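Local coordinates for protein 432aa long hypothetical deoxyribodipyrimidine photolyase (Sulfolobus tokodaii, PDB 2E0I) that probably repairs cyclobutane pyrimidine dimers in DNA with light energy, using a folded FAD and a second FAD that may serve as a light-harvesting antenna, at residues Ile180-Phe185 / Asn302-Ile307; Tyr194-Asn199 / Tyr214-His219. All blocks are in the same frame, centred on the assembly; numbering follows the deposited sequence.

Contact 1: residues Ile180-Phe185 / Asn302-Ile307; sequences IESPLF and NSTGYI. With FAD (flavin-adenine dinucleotide), chain E.
Ser182 and Thr304 make the one hydrogen bond between the two segments: Ser182 OG donates to Thr304 O at 2.7 Å, approaching in the carbonyl plane on a lone pair. The same hydroxyl accepts from Leu184 N at 3.1 Å, an ST turn, within a type I beta turn running from Ser182 to Phe185. Serine suits this place because its short side chain brings a hydroxyl that can both donate and accept, turned anti to the backbone N (chi1 169°) toward the C-terminal end of helix 292-304. There Gly305 leaves helical geometry with positive phi, a conformation that glycine adopts easily.

Beside this link, van der Waals contacts meet polar atoms: Pro183 CD lies 3.5 Å from Ser303 O on the more exposed flank, and Leu184 passes slantwise over Thr304, CB and CD2 both touching OG1. Apolar pairs follow. Leu184 CD2 reaches Tyr306 CD2 at 3.9 Å, and Phe185 turns a ring edge to Tyr306, with CE1 3.7 Å from Tyr306 CB in the plane of the phenyl ring; the two ring planes meet obliquely at 59°.

Toward the cofactor, Tyr306 CG lies anti to the backbone N (chi1 171°), which carries the phenol to FAD, where OH donates to O2P over 2.9 Å and O5' lies at the ring edge, near its plane. Tyrosine combines a flat apolar body for Leu184 and Phe185 with a polar end for the phosphate. A leucine in its place, lacking the hydroxyl, would probably leave O2P to Arg215 N and open a gap beside FAD O5', where the phenol's outer edge now lies.

Thus a loop joins the end of a helix in the FAD-binding domain, at the diphosphate side of the photolyase flavin pocket.

Contact 2: residues Tyr194-Asn199 / Tyr214-His219; sequences YLLHRN and YRLSPH. With FAD (flavin-adenine dinucleotide), chain E.
Leu195 projects from helix 189-196 toward the loop that carries Tyr214, Arg215 and Leu216, and its branches divide the work. CD1 meets Arg215 O and, at 3.6 Å, His219 NE2, crossing the imidazole side chain at about a right angle; that nitrogen is hydrogen-bonded to Glu191, while Thr224 holds ND1. CD2 sits over one face of the Arg215 guanidinium, 3.8 Å above its plane and offset toward the rim. A branched aliphatic residue suits this position, since it can fill two directions at once. Leu196, next along the helix, crosses Leu216 obliquely, CD1 to CD1 at 3.6 Å, apolar methyls that suit a buried junction.

Arg198 and Arg215 bring their guanidinium groups together with planes 43° apart, Arg215 NH2 standing over one face of Arg198. Bends at chi3 in both chains help bring the ends together. The like charges are probably eased by the partners of Arg198: Asn211 O on its NH2, Asn213 O on its NH1, and a water. That water, accepting from Arg198 NH1 at 2.6 Å, donates to Leu195 O and Tyr214 O, so two backbone carbonyls are tied across the contact.

Tyr214 presents its ring edge to Leu195 O, which lies in the ring plane 3.8 Å from CD2, while its hydroxyl end is hydrogen-bonded to Lys237; a long aromatic side chain can do both. With the side chains of Tyr214, Arg215 and Leu216 reaching residues 194-199, consecutive amides are turned to the cofactor: Tyr214 N bonds FAD O1A and Arg215 N bonds O2P, each at 2.7 Å, and Leu216 N with Ser217 N converge on O1P. Leading into helix 217-221, this loop of main-chain nitrogens holds the diphosphate in the FAD site of this photolyase.

Both contacts border the same FAD, and in sequence the two segments of contact 2 fall between those of contact 1. Contact 2 is the larger (407 Å² against 249 Å²) and the more buried, none of its touching residues being exposed; contact 1 runs from a buried aromatic side to an exposed flank. Their chemistry differs accordingly: contact 1 relies on a direct hydrogen bond to a helix end and reaches the phosphate through a side-chain hydroxyl, whereas contact 2 is joined by leucines and a water and offers the diphosphate backbone amides. They meet where Phe185 CE2 packs on Pro218 CG at 3.5 Å and Tyr306 CZ lies against Arg215 CG.

Contact 1: residues Ile180-Phe185 / Asn302-Ile307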
loop_
_atom_site.group_PDB
_atom_site.type_symbol
_atom_site.label_atom_id
_atom_site.label_comp_id
_atom_site.label_asym_id
_atom_site.label_seq_id
_atom_site.Cartn_x
_atom_site.Cartn_y
_atom_site.Cartn_z
ATOM N N ILE A 180 -10.466 12.972 6.739
ATOM C CA ILE A 180 -9.225 13.563 7.204
ATOM C C ILE A 180 -8.141 13.293 6.186
ATOM O O ILE A 180 -7.808 12.142 5.926
ATOM C CB ILE A 180 -8.825 12.963 8.555
ATOM C CG1 ILE A 180 -7.397 13.374 8.903
ATOM C CG2 ILE A 180 -8.964 11.453 8.512
ATOM C CD1 ILE A 180 -6.886 12.747 10.196
ATOM N N GLU A 181 -7.592 14.361 5.618
ATOM C CA GLU A 181 -6.555 14.265 4.588
ATOM C C GLU A 181 -5.122 14.315 5.119
ATOM O O GLU A 181 -4.841 14.968 6.118
ATOM C CB GLU A 181 -6.742 15.393 3.564
ATOM C CG GLU A 181 -8.107 15.398 2.875
ATOM C CD GLU A 181 -8.199 16.411 1.736
ATOM O OE1 GLU A 181 -7.287 16.433 0.872
ATOM O OE2 GLU A 181 -9.190 17.178 1.696
ATOM N N SER A 182 -4.214 13.618 4.450
ATOM C CA SER A 182 -2.814 13.638 4.850
ATOM C C SER A 182 -2.238 14.991 4.469
ATOM O O SER A 182 -2.406 15.458 3.340
ATOM C CB SER A 182 -2.010 12.558 4.123
ATOM O OG SER A 182 -0.615 12.740 4.329
ATOM N N PRO A 183 -1.543 15.643 5.406
ATOM C CA PRO A 183 -0.965 16.947 5.084
ATOM C C PRO A 183 0.177 16.777 4.092
ATOM O O PRO A 183 0.681 17.747 3.529
ATOM C CB PRO A 183 -0.461 17.433 6.437
ATOM C CG PRO A 183 -0.030 16.160 7.101
ATOM C CD PRO A 183 -1.185 15.233 6.779
ATOM N N LEU A 184 0.563 15.530 3.868
ATOM C CA LEU A 184 1.689 15.221 3.006
ATOM C C LEU A 184 1.383 14.829 1.552
ATOM O O LEU A 184 2.290 14.777 0.717
ATOM C CB LEU A 184 2.502 14.136 3.706
ATOM C CG LEU A 184 3.812 13.677 3.109
ATOM C CD1 LEU A 184 4.676 14.890 2.799
ATOM C CD2 LEU A 184 4.491 12.726 4.093
ATOM N N PHE A 185 0.120 14.554 1.248
ATOM C CA PHE A 185 -0.273 14.164 -0.106
ATOM C C PHE A 185 -1.551 14.873 -0.489
ATOM O O PHE A 185 -2.312 15.310 0.373
ATOM C CB PHE A 185 -0.539 12.653 -0.209
ATOM C CG PHE A 185 0.634 11.797 0.146
ATOM C CD1 PHE A 185 0.899 11.490 1.470
ATOM C CD2 PHE A 185 1.494 11.334 -0.846
ATOM C CE1 PHE A 185 2.011 10.736 1.811
ATOM C CE2 PHE A 185 2.613 10.578 -0.523
ATOM C CZ PHE A 185 2.875 10.278 0.807
ATOM N N ASN A 302 1.288 8.293 12.306
ATOM C CA ASN A 302 -0.046 8.632 12.793
ATOM C C ASN A 302 -0.613 9.943 12.275
ATOM O O ASN A 302 -1.792 10.035 11.945
ATOM C CB ASN A 302 -0.091 8.635 14.327
ATOM C CG ASN A 302 0.021 7.232 14.923
ATOM O OD1 ASN A 302 -0.643 6.300 14.471
ATOM N ND2 ASN A 302 0.858 7.082 15.950
ATOM N N SER A 303 0.216 10.965 12.185
ATOM C CA SER A 303 -0.288 12.237 11.732
ATOM C C SER A 303 -0.135 12.428 10.249
ATOM O O SER A 303 -0.783 13.281 9.667
ATOM C CB SER A 303 0.435 13.357 12.442
ATOM O OG SER A 303 1.761 13.388 11.983
ATOM N N THR A 304 0.707 11.628 9.623
ATOM C CA THR A 304 0.925 11.790 8.202
ATOM C C THR A 304 0.427 10.629 7.328
ATOM O O THR A 304 0.075 10.826 6.161
ATOM C CB THR A 304 2.413 12.025 7.951
ATOM O OG1 THR A 304 2.590 12.500 6.623
ATOM C CG2 THR A 304 3.186 10.744 8.099
ATOM N N GLY A 305 0.399 9.425 7.897
ATOM C CA GLY A 305 -0.030 8.254 7.151
ATOM C C GLY A 305 1.074 7.727 6.247
ATOM O O GLY A 305 0.832 6.932 5.337
ATOM N N TYR A 306 2.300 8.167 6.514
ATOM C CA TYR A 306 3.455 7.766 5.726
ATOM C C TYR A 306 4.748 7.749 6.555
ATOM O O TYR A 306 4.879 8.480 7.525
ATOM C CB TYR A 306 3.624 8.734 4.540
ATOM C CG TYR A 306 4.911 8.534 3.771
ATOM C CD1 TYR A 306 4.971 7.673 2.671
ATOM C CD2 TYR A 306 6.099 9.125 4.207
ATOM C CE1 TYR A 306 6.185 7.400 2.028
ATOM C CE2 TYR A 306 7.316 8.856 3.579
ATOM C CZ TYR A 306 7.354 7.993 2.497
ATOM O OH TYR A 306 8.572 7.699 1.919
ATOM N N ILE A 307 5.683 6.888 6.160
ATOM C CA ILE A 307 7.011 6.772 6.761
ATOM C C ILE A 307 7.837 6.001 5.751
ATOM O O ILE A 307 7.323 5.096 5.103
ATOM C CB ILE A 307 7.030 6.011 8.112
ATOM C CG1 ILE A 307 6.170 4.759 8.043
ATOM C CG2 ILE A 307 6.593 6.929 9.225
ATOM C CD1 ILE A 307 6.224 3.915 9.305
HETATM P PA FAD E . 10.927 4.954 -1.944
HETATM O O1A FAD E . 11.048 6.325 -2.491
HETATM O O2A FAD E . 12.063 4.096 -1.542
HETATM O O5B FAD E . 10.592 4.266 -3.361
HETATM C C5B FAD E . 10.871 2.887 -3.613
HETATM C C4B FAD E . 9.693 2.244 -4.348
HETATM O O4B FAD E . 9.933 0.849 -4.605
HETATM C C3B FAD E . 8.438 2.328 -3.478
HETATM O O3B FAD E . 7.690 3.485 -3.864
HETATM C C2B FAD E . 7.685 1.086 -3.947
HETATM O O2B FAD E . 7.122 1.320 -5.239
HETATM C C1B FAD E . 8.843 0.092 -4.049
HETATM N N9A FAD E . 9.240 -0.434 -2.722
HETATM C C8A FAD E . 10.232 0.004 -1.950
HETATM N N7A FAD E . 10.342 -0.778 -0.877
HETATM C C5A FAD E . 9.409 -1.722 -0.963
HETATM C C6A FAD E . 9.028 -2.799 -0.170
HETATM N N6A FAD E . 9.675 -3.080 0.957
HETATM N N1A FAD E . 7.997 -3.563 -0.561
HETATM C C2A FAD E . 7.341 -3.319 -1.682
HETATM N N3A FAD E . 7.680 -2.307 -2.462
HETATM C C4A FAD E . 8.699 -1.499 -2.135
HETATM N N1 FAD E . 4.327 -0.220 0.630
HETATM C C2 FAD E . 3.039 0.026 0.136
HETATM O O2 FAD E . 2.879 0.577 -0.950
HETATM N N3 FAD E . 1.920 -0.308 0.909
HETATM C C4 FAD E . 2.101 -0.877 2.175
HETATM O O4 FAD E . 1.119 -1.223 2.830
HETATM C C4X FAD E . 3.382 -1.103 2.666
HETATM N N5 FAD E . 3.546 -1.592 3.968
HETATM C C5X FAD E . 4.829 -1.845 4.470
HETATM C C6 FAD E . 4.965 -2.346 5.761
HETATM C C7 FAD E . 6.230 -2.636 6.259
HETATM C C7M FAD E . 6.349 -3.215 7.671
HETATM C C8 FAD E . 7.357 -2.415 5.468
HETATM C C8M FAD E . 8.760 -2.749 5.979
HETATM C C9 FAD E . 7.210 -1.911 4.179
HETATM C C9A FAD E . 5.947 -1.628 3.665
HETATM N N10 FAD E . 5.783 -1.139 2.356
HETATM C C10 FAD E . 4.502 -0.784 1.900
HETATM C "C1'" FAD E . 6.961 -0.958 1.470
HETATM C "C2'" FAD E . 7.672 0.398 1.483
HETATM O "O2'" FAD E . 8.027 0.765 2.818
HETATM C "C3'" FAD E . 6.835 1.506 0.837
HETATM O "O3'" FAD E . 6.447 1.100 -0.478
HETATM C "C4'" FAD E . 7.630 2.810 0.726
HETATM O "O4'" FAD E . 8.081 3.224 2.019
HETATM C "C5'" FAD E . 6.778 3.921 0.109
HETATM O "O5'" FAD E . 7.484 5.167 0.096
HETATM P P FAD E . 8.293 5.665 -1.203
HETATM O O1P FAD E . 7.394 5.548 -2.373
HETATM O O2P FAD E . 8.856 6.996 -0.882
HETATM O O3P FAD E . 9.478 4.579 -1.343
#

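Contact 2: residues Tyr194-Asn199 / Tyr214-His219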
loop_
_atom_site.group_PDB
_atom_site.type_symbol
_atom_site.label_atom_id
_atom_site.label_comp_id
_atom_site.label_asym_id
_atom_site.label_seq_id
_atom_site.Cartn_x
_atom_site.Cartn_y
_atom_site.Cartn_z
ATOM N N TYR A 194 4.505 14.825 -10.705
ATOM C CA TYR A 194 5.422 15.793 -10.144
ATOM C C TYR A 194 6.425 15.058 -9.254
ATOM O O TYR A 194 7.628 15.310 -9.323
ATOM C CB TYR A 194 4.656 16.846 -9.342
ATOM C CG TYR A 194 5.537 17.838 -8.609
ATOM C CD1 TYR A 194 6.090 18.939 -9.267
ATOM C CD2 TYR A 194 5.800 17.678 -7.237
ATOM C CE1 TYR A 194 6.879 19.864 -8.577
ATOM C CE2 TYR A 194 6.585 18.586 -6.536
ATOM C CZ TYR A 194 7.120 19.678 -7.206
ATOM O OH TYR A 194 7.881 20.582 -6.486
ATOM N N LEU A 195 5.928 14.145 -8.425
ATOM C CA LEU A 195 6.784 13.378 -7.526
ATOM C C LEU A 195 7.727 12.484 -8.309
ATOM O O LEU A 195 8.889 12.336 -7.948
ATOM C CB LEU A 195 5.929 12.519 -6.588
ATOM C CG LEU A 195 5.145 13.302 -5.530
ATOM C CD1 LEU A 195 4.048 12.422 -4.943
ATOM C CD2 LEU A 195 6.098 13.817 -4.445
ATOM N N LEU A 196 7.213 11.890 -9.381
ATOM C CA LEU A 196 7.998 11.004 -10.224
ATOM C C LEU A 196 9.239 11.710 -10.781
ATOM O O LEU A 196 10.269 11.080 -11.048
ATOM C CB LEU A 196 7.135 10.491 -11.382
ATOM C CG LEU A 196 7.789 9.473 -12.327
ATOM C CD1 LEU A 196 8.296 8.268 -11.523
ATOM C CD2 LEU A 196 6.783 9.025 -13.379
ATOM N N HIS A 197 9.146 13.026 -10.933
ATOM C CA HIS A 197 10.243 13.799 -11.485
ATOM C C HIS A 197 11.127 14.577 -10.526
ATOM O O HIS A 197 12.000 15.320 -10.965
ATOM C CB HIS A 197 9.712 14.724 -12.571
ATOM C CG HIS A 197 9.359 14.009 -13.834
ATOM N ND1 HIS A 197 10.302 13.656 -14.775
ATOM C CD2 HIS A 197 8.182 13.510 -14.277
ATOM C CE1 HIS A 197 9.720 12.970 -15.742
ATOM N NE2 HIS A 197 8.435 12.866 -15.463
ATOM N N ARG A 198 10.914 14.438 -9.226
ATOM C CA ARG A 198 11.803 15.116 -8.297
ATOM C C ARG A 198 13.106 14.360 -8.424
ATOM O O ARG A 198 13.104 13.135 -8.551
ATOM C CB ARG A 198 11.331 14.984 -6.858
ATOM C CG ARG A 198 10.262 15.944 -6.447
ATOM C CD ARG A 198 9.825 15.656 -5.008
ATOM N NE ARG A 198 10.925 15.721 -4.047
ATOM C CZ ARG A 198 11.315 14.706 -3.279
ATOM N NH1 ARG A 198 10.700 13.528 -3.356
ATOM N NH2 ARG A 198 12.308 14.874 -2.418
ATOM N N ASN A 199 14.219 15.074 -8.399
ATOM C CA ASN A 199 15.508 14.410 -8.496
ATOM C C ASN A 199 16.070 14.296 -7.082
ATOM O O ASN A 199 16.416 15.288 -6.453
ATOM C CB ASN A 199 16.437 15.188 -9.436
ATOM C CG ASN A 199 15.903 15.233 -10.880
ATOM O OD1 ASN A 199 15.683 14.193 -11.514
ATOM N ND2 ASN A 199 15.688 16.440 -11.398
ATOM N N TYR A 214 10.827 8.902 -3.107
ATOM C CA TYR A 214 9.927 9.506 -4.077
ATOM C C TYR A 214 8.513 9.687 -3.578
ATOM O O TYR A 214 7.745 10.440 -4.173
ATOM C CB TYR A 214 9.871 8.688 -5.362
ATOM C CG TYR A 214 11.155 8.637 -6.138
ATOM C CD1 TYR A 214 12.142 7.696 -5.837
ATOM C CD2 TYR A 214 11.379 9.512 -7.192
ATOM C CE1 TYR A 214 13.320 7.629 -6.574
ATOM C CE2 TYR A 214 12.564 9.458 -7.937
ATOM C CZ TYR A 214 13.527 8.520 -7.623
ATOM O OH TYR A 214 14.701 8.490 -8.345
ATOM N N ARG A 215 8.167 9.000 -2.494
ATOM C CA ARG A 215 6.820 9.083 -1.945
ATOM C C ARG A 215 5.792 8.766 -3.029
ATOM O O ARG A 215 4.755 9.427 -3.131
ATOM C CB ARG A 215 6.566 10.480 -1.386
ATOM C CG ARG A 215 6.998 10.650 0.046
ATOM C CD ARG A 215 6.688 12.045 0.525
ATOM N NE ARG A 215 7.712 12.972 0.056
ATOM C CZ ARG A 215 7.459 14.165 -0.471
ATOM N NH1 ARG A 215 6.200 14.582 -0.602
ATOM N NH2 ARG A 215 8.467 14.939 -0.857
ATOM N N LEU A 216 6.085 7.749 -3.834
ATOM C CA LEU A 216 5.199 7.350 -4.918
ATOM C C LEU A 216 4.214 6.226 -4.613
ATOM O O LEU A 216 3.243 6.051 -5.351
ATOM C CB LEU A 216 6.019 6.931 -6.136
ATOM C CG LEU A 216 6.525 7.976 -7.131
ATOM C CD1 LEU A 216 7.417 7.282 -8.128
ATOM C CD2 LEU A 216 5.365 8.648 -7.854
ATOM N N SER A 217 4.457 5.470 -3.544
ATOM C CA SER A 217 3.600 4.330 -3.202
ATOM C C SER A 217 2.090 4.580 -3.303
ATOM O O SER A 217 1.367 3.821 -3.951
ATOM C CB SER A 217 3.945 3.819 -1.811
ATOM O OG SER A 217 4.002 4.905 -0.911
ATOM N N PRO A 218 1.586 5.655 -2.680
ATOM C CA PRO A 218 0.139 5.853 -2.803
ATOM C C PRO A 218 -0.322 6.046 -4.260
ATOM O O PRO A 218 -1.402 5.597 -4.656
ATOM C CB PRO A 218 -0.111 7.067 -1.911
ATOM C CG PRO A 218 1.162 7.818 -2.022
ATOM C CD PRO A 218 2.221 6.772 -1.960
ATOM N N HIS A 219 0.500 6.691 -5.071
ATOM C CA HIS A 219 0.140 6.908 -6.467
ATOM C C HIS A 219 0.178 5.598 -7.274
ATOM O O HIS A 219 -0.635 5.390 -8.188
ATOM C CB HIS A 219 1.075 7.951 -7.074
ATOM C CG HIS A 219 0.811 9.339 -6.588
ATOM N ND1 HIS A 219 -0.155 10.149 -7.145
ATOM C CD2 HIS A 219 1.342 10.042 -5.560
ATOM C CE1 HIS A 219 -0.209 11.291 -6.482
ATOM N NE2 HIS A 219 0.690 11.251 -5.514
HETATM P PA FAD E . 10.927 4.954 -1.944
HETATM O O1A FAD E . 11.048 6.325 -2.491
HETATM O O2A FAD E . 12.063 4.096 -1.542
HETATM O O5B FAD E . 10.592 4.266 -3.361
HETATM C C5B FAD E . 10.871 2.887 -3.613
HETATM C C4B FAD E . 9.693 2.244 -4.348
HETATM O O4B FAD E . 9.933 0.849 -4.605
HETATM C C3B FAD E . 8.438 2.328 -3.478
HETATM O O3B FAD E . 7.690 3.485 -3.864
HETATM C C2B FAD E . 7.685 1.086 -3.947
HETATM O O2B FAD E . 7.122 1.320 -5.239
HETATM C C1B FAD E . 8.843 0.092 -4.049
HETATM N N9A FAD E . 9.240 -0.434 -2.722
HETATM C C8A FAD E . 10.232 0.004 -1.950
HETATM N N7A FAD E . 10.342 -0.778 -0.877
HETATM C C5A FAD E . 9.409 -1.722 -0.963
HETATM C C6A FAD E . 9.028 -2.799 -0.170
HETATM N N6A FAD E . 9.675 -3.080 0.957
HETATM N N1A FAD E . 7.997 -3.563 -0.561
HETATM C C2A FAD E . 7.341 -3.319 -1.682
HETATM N N3A FAD E . 7.680 -2.307 -2.462
HETATM C C4A FAD E . 8.699 -1.499 -2.135
HETATM N N1 FAD E . 4.327 -0.220 0.630
HETATM C C2 FAD E . 3.039 0.026 0.136
HETATM O O2 FAD E . 2.879 0.577 -0.950
HETATM N N3 FAD E . 1.920 -0.308 0.909
HETATM C C4 FAD E . 2.101 -0.877 2.175
HETATM O O4 FAD E . 1.119 -1.223 2.830
HETATM C C4X FAD E . 3.382 -1.103 2.666
HETATM N N5 FAD E . 3.546 -1.592 3.968
HETATM C C5X FAD E . 4.829 -1.845 4.470
HETATM C C6 FAD E . 4.965 -2.346 5.761
HETATM C C7 FAD E . 6.230 -2.636 6.259
HETATM C C7M FAD E . 6.349 -3.215 7.671
HETATM C C8 FAD E . 7.357 -2.415 5.468
HETATM C C8M FAD E . 8.760 -2.749 5.979
HETATM C C9 FAD E . 7.210 -1.911 4.179
HETATM C C9A FAD E . 5.947 -1.628 3.665
HETATM N N10 FAD E . 5.783 -1.139 2.356
HETATM C C10 FAD E . 4.502 -0.784 1.900
HETATM C "C1'" FAD E . 6.961 -0.958 1.470
HETATM C "C2'" FAD E . 7.672 0.398 1.483
HETATM O "O2'" FAD E . 8.027 0.765 2.818
HETATM C "C3'" FAD E . 6.835 1.506 0.837
HETATM O "O3'" FAD E . 6.447 1.100 -0.478
HETATM C "C4'" FAD E . 7.630 2.810 0.726
HETATM O "O4'" FAD E . 8.081 3.224 2.019
HETATM C "C5'" FAD E . 6.778 3.921 0.109
HETATM O "O5'" FAD E . 7.484 5.167 0.096
HETATM P P FAD E . 8.293 5.665 -1.203
HETATM O O1P FAD E . 7.394 5.548 -2.373
HETATM O O2P FAD E . 8.856 6.996 -0.882
HETATM O O3P FAD E . 9.478 4.579 -1.343
HETATM O O HOH W 1 9.396 12.457 -5.311
#